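Local coordinates for protein retinol dehydratase (Spodoptera frugiperda, PDB 1FMJ) that dehydrates retinol to anhydroretinol on a sulfotransferase fold that binds adenosine 3',5'-diphosphate, at residues Leu183-Arg188 with Phe247-Leu252. Sequence-based numbering, arbitrary orientation.
With A3P (adenosine-3'-5'-diphosphate), chain G.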
loop_
_atom_site.group_PDB
_atom_site.type_symbol
_atom_site.label_atom_id
_atom_site.label_comp_id
_atom_site.label_asym_id
_atom_site.label_seq_id
_atom_site.Cartn_x
_atom_site.Cartn_y
_atom_site.Cartn_z
ATOM N N LEU A 183 -4.174 7.347 -3.699
ATOM C CA LEU A 183 -5.483 6.743 -3.507
ATOM C C LEU A 183 -5.879 6.665 -2.041
ATOM O O LEU A 183 -5.056 6.335 -1.177
ATOM C CB LEU A 183 -5.511 5.340 -4.112
ATOM C CG LEU A 183 -6.127 5.201 -5.510
ATOM C CD1 LEU A 183 -7.603 5.570 -5.458
ATOM C CD2 LEU A 183 -5.385 6.089 -6.501
ATOM N N ALA A 184 -7.145 6.990 -1.783
ATOM C CA ALA A 184 -7.735 6.948 -0.449
ATOM C C ALA A 184 -8.995 6.102 -0.574
ATOM O O ALA A 184 -9.585 6.004 -1.649
ATOM C CB ALA A 184 -8.085 8.345 0.041
ATOM N N ARG A 185 -9.404 5.493 0.527
ATOM C CA ARG A 185 -10.576 4.630 0.530
ATOM C C ARG A 185 -11.178 4.660 1.928
ATOM O O ARG A 185 -10.463 4.866 2.907
ATOM C CB ARG A 185 -10.138 3.202 0.182
ATOM C CG ARG A 185 -11.267 2.185 0.042
ATOM C CD ARG A 185 -10.699 0.784 -0.165
ATOM N NE ARG A 185 -11.762 -0.194 -0.381
ATOM C CZ ARG A 185 -11.573 -1.503 -0.508
ATOM N NH1 ARG A 185 -10.346 -2.022 -0.444
ATOM N NH2 ARG A 185 -12.621 -2.295 -0.708
ATOM N N ASP A 186 -12.490 4.463 2.019
ATOM C CA ASP A 186 -13.181 4.452 3.310
ATOM C C ASP A 186 -12.310 3.615 4.247
ATOM O O ASP A 186 -12.000 2.472 3.935
ATOM C CB ASP A 186 -14.551 3.793 3.149
ATOM C CG ASP A 186 -15.407 3.894 4.393
ATOM O OD1 ASP A 186 -14.916 3.605 5.509
ATOM O OD2 ASP A 186 -16.586 4.266 4.242
ATOM N N PRO A 187 -11.922 4.170 5.408
ATOM C CA PRO A 187 -11.079 3.501 6.407
ATOM C C PRO A 187 -11.608 2.148 6.890
ATOM O O PRO A 187 -10.835 1.236 7.203
ATOM C CB PRO A 187 -11.022 4.509 7.559
ATOM C CG PRO A 187 -11.416 5.799 6.951
ATOM C CD PRO A 187 -12.439 5.444 5.937
ATOM N N ARG A 188 -12.924 2.024 6.969
ATOM C CA ARG A 188 -13.523 0.787 7.447
ATOM C C ARG A 188 -13.295 -0.393 6.508
ATOM O O ARG A 188 -13.016 -1.501 6.967
ATOM C CB ARG A 188 -15.004 1.024 7.734
ATOM C CG ARG A 188 -15.187 1.973 8.915
ATOM C CD ARG A 188 -16.571 2.574 8.969
ATOM N NE ARG A 188 -16.853 3.358 7.779
ATOM C CZ ARG A 188 -17.925 4.123 7.632
ATOM N NH1 ARG A 188 -18.818 4.205 8.606
ATOM N NH2 ARG A 188 -18.099 4.807 6.509
ATOM N N PHE A 247 -10.367 8.660 -5.006
ATOM C CA PHE A 247 -11.015 7.799 -4.028
ATOM C C PHE A 247 -11.358 6.469 -4.682
ATOM O O PHE A 247 -11.925 6.433 -5.774
ATOM C CB PHE A 247 -12.294 8.442 -3.484
ATOM C CG PHE A 247 -12.048 9.602 -2.562
ATOM C CD1 PHE A 247 -12.153 10.906 -3.019
ATOM C CD2 PHE A 247 -11.715 9.387 -1.230
ATOM C CE1 PHE A 247 -11.931 11.982 -2.165
ATOM C CE2 PHE A 247 -11.490 10.456 -0.370
ATOM C CZ PHE A 247 -11.599 11.754 -0.838
ATOM N N TYR A 248 -11.015 5.379 -4.005
ATOM C CA TYR A 248 -11.274 4.040 -4.518
ATOM C C TYR A 248 -12.739 3.856 -4.910
ATOM O O TYR A 248 -13.053 3.178 -5.884
ATOM C CB TYR A 248 -10.886 3.012 -3.461
ATOM C CG TYR A 248 -11.323 1.601 -3.780
ATOM C CD1 TYR A 248 -10.682 0.849 -4.765
ATOM C CD2 TYR A 248 -12.386 1.022 -3.100
ATOM C CE1 TYR A 248 -11.094 -0.455 -5.057
ATOM C CE2 TYR A 248 -12.802 -0.269 -3.382
ATOM C CZ TYR A 248 -12.157 -1.001 -4.354
ATOM O OH TYR A 248 -12.575 -2.287 -4.600
ATOM N N GLU A 249 -13.634 4.456 -4.142
ATOM C CA GLU A 249 -15.053 4.345 -4.425
ATOM C C GLU A 249 -15.407 4.882 -5.818
ATOM O O GLU A 249 -16.221 4.286 -6.530
ATOM C CB GLU A 249 -15.865 5.082 -3.356
ATOM C CG GLU A 249 -15.878 4.416 -1.974
ATOM C CD GLU A 249 -14.564 4.532 -1.215
ATOM O OE1 GLU A 249 -13.773 5.455 -1.508
ATOM O OE2 GLU A 249 -14.332 3.711 -0.303
ATOM N N ASP A 250 -14.795 5.994 -6.213
ATOM C CA ASP A 250 -15.084 6.564 -7.520
ATOM C C ASP A 250 -14.706 5.638 -8.668
ATOM O O ASP A 250 -15.299 5.712 -9.741
ATOM C CB ASP A 250 -14.409 7.929 -7.674
ATOM C CG ASP A 250 -15.044 8.986 -6.777
ATOM O OD1 ASP A 250 -16.286 8.961 -6.627
ATOM O OD2 ASP A 250 -14.317 9.843 -6.232
ATOM N N TYR A 251 -13.730 4.763 -8.435
ATOM C CA TYR A 251 -13.304 3.792 -9.443
ATOM C C TYR A 251 -14.467 2.845 -9.745
ATOM O O TYR A 251 -14.659 2.420 -10.883
ATOM C CB TYR A 251 -12.130 2.952 -8.920
ATOM C CG TYR A 251 -10.736 3.517 -9.138
ATOM C CD1 TYR A 251 -9.647 2.992 -8.442
ATOM C CD2 TYR A 251 -10.498 4.541 -10.058
ATOM C CE1 TYR A 251 -8.357 3.464 -8.650
ATOM C CE2 TYR A 251 -9.193 5.026 -10.279
ATOM C CZ TYR A 251 -8.132 4.479 -9.568
ATOM O OH TYR A 251 -6.852 4.931 -9.763
ATOM N N LEU A 252 -15.225 2.509 -8.700
ATOM C CA LEU A 252 -16.362 1.603 -8.809
ATOM C C LEU A 252 -17.620 2.293 -9.330
ATOM O O LEU A 252 -18.511 1.637 -9.878
ATOM C CB LEU A 252 -16.668 0.977 -7.442
ATOM C CG LEU A 252 -15.501 0.349 -6.676
ATOM C CD1 LEU A 252 -16.019 -0.244 -5.372
ATOM C CD2 LEU A 252 -14.838 -0.719 -7.529
HETATM P P1 A3P G . -10.721 -5.731 -1.110
HETATM O O1P A3P G . -9.896 -6.408 -0.095
HETATM O O2P A3P G . -11.242 -6.686 -2.110
HETATM O O3P A3P G . -11.839 -5.018 -0.473
HETATM P P2 A3P G . -4.229 -2.254 -2.926
HETATM O O4P A3P G . -3.907 -2.545 -4.333
HETATM O O5P A3P G . -3.911 -0.848 -2.597
HETATM O O6P A3P G . -3.489 -3.192 -2.035
HETATM O "O5'" A3P G . -5.778 -2.468 -2.703
HETATM C "C5'" A3P G . -6.397 -3.727 -2.910
HETATM C "C4'" A3P G . -7.923 -3.598 -2.900
HETATM O "O4'" A3P G . -8.348 -3.237 -4.245
HETATM C "C3'" A3P G . -8.622 -4.924 -2.595
HETATM O "O3'" A3P G . -9.834 -4.644 -1.857
HETATM C "C2'" A3P G . -8.788 -5.498 -3.987
HETATM O "O2'" A3P G . -9.635 -6.631 -4.149
HETATM C "C1'" A3P G . -9.225 -4.253 -4.744
HETATM N N9 A3P G . -9.070 -4.390 -6.198
HETATM C C8 A3P G . -7.984 -4.845 -6.930
HETATM N N7 A3P G . -8.154 -4.846 -8.225
HETATM C C5 A3P G . -9.444 -4.357 -8.382
HETATM C C6 A3P G . -10.268 -4.097 -9.532
HETATM N N6 A3P G . -9.863 -4.314 -10.787
HETATM N N1 A3P G . -11.549 -3.589 -9.324
HETATM C C2 A3P G . -12.004 -3.350 -8.051
HETATM N N3 A3P G . -11.318 -3.557 -6.885
HETATM C C4 A3P G . -10.038 -4.065 -7.125
HETATM O O HOH W 1 -14.292 0.929 -0.092
#
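Arg185 and Tyr248 extend side by side from the C-terminal ends of the neighbouring parallel strands 179-184 and 243-247, at the nucleotide-binding rim of the P-loop-type sulfotransferase fold. The strands pair at Ala184 and Phe247, and just beyond that bridge Tyr248 N donates to Ala184 O (2.8 Å). Arg185 turns CG away from its own amide N (chi1 -176°) and runs out straight along the tyrosine. Its CB packs on Tyr248 CB, CG touches both Tyr248 CD2 and Glu249 OE2, and CD rests 3.4 Å from Tyr248 CD2. NE lies over the CD2-CE2 side of the ring face, 3.0 Å from Tyr248 CD2, and donates to a water that donates to Glu249 OE2. CE2 and CZ of Tyr248 lie over one guanidinium face, offset toward the rim, with the planes 49° apart, so this is no parallel stack. At the tip Arg185 NH1 donates to A3P O3' (3.0 Å) and to Arg73 O. Arg185 NH2 donates to A3P O3P at 2.8 Å. A methionine in its place would probably leave the 3'-phosphate without this positive partner and the bridging water without its NE donor. Glu249, bent at chi2 (73°), brings OE2 back to receive Asp186 N at 3.1 Å, the amide of the helix N-cap residue, whose OD1 accepts from Arg188 N. Tyr248 OH donates to A3P N3 at 2.9 Å, with N3 near the tyrosine ring plane.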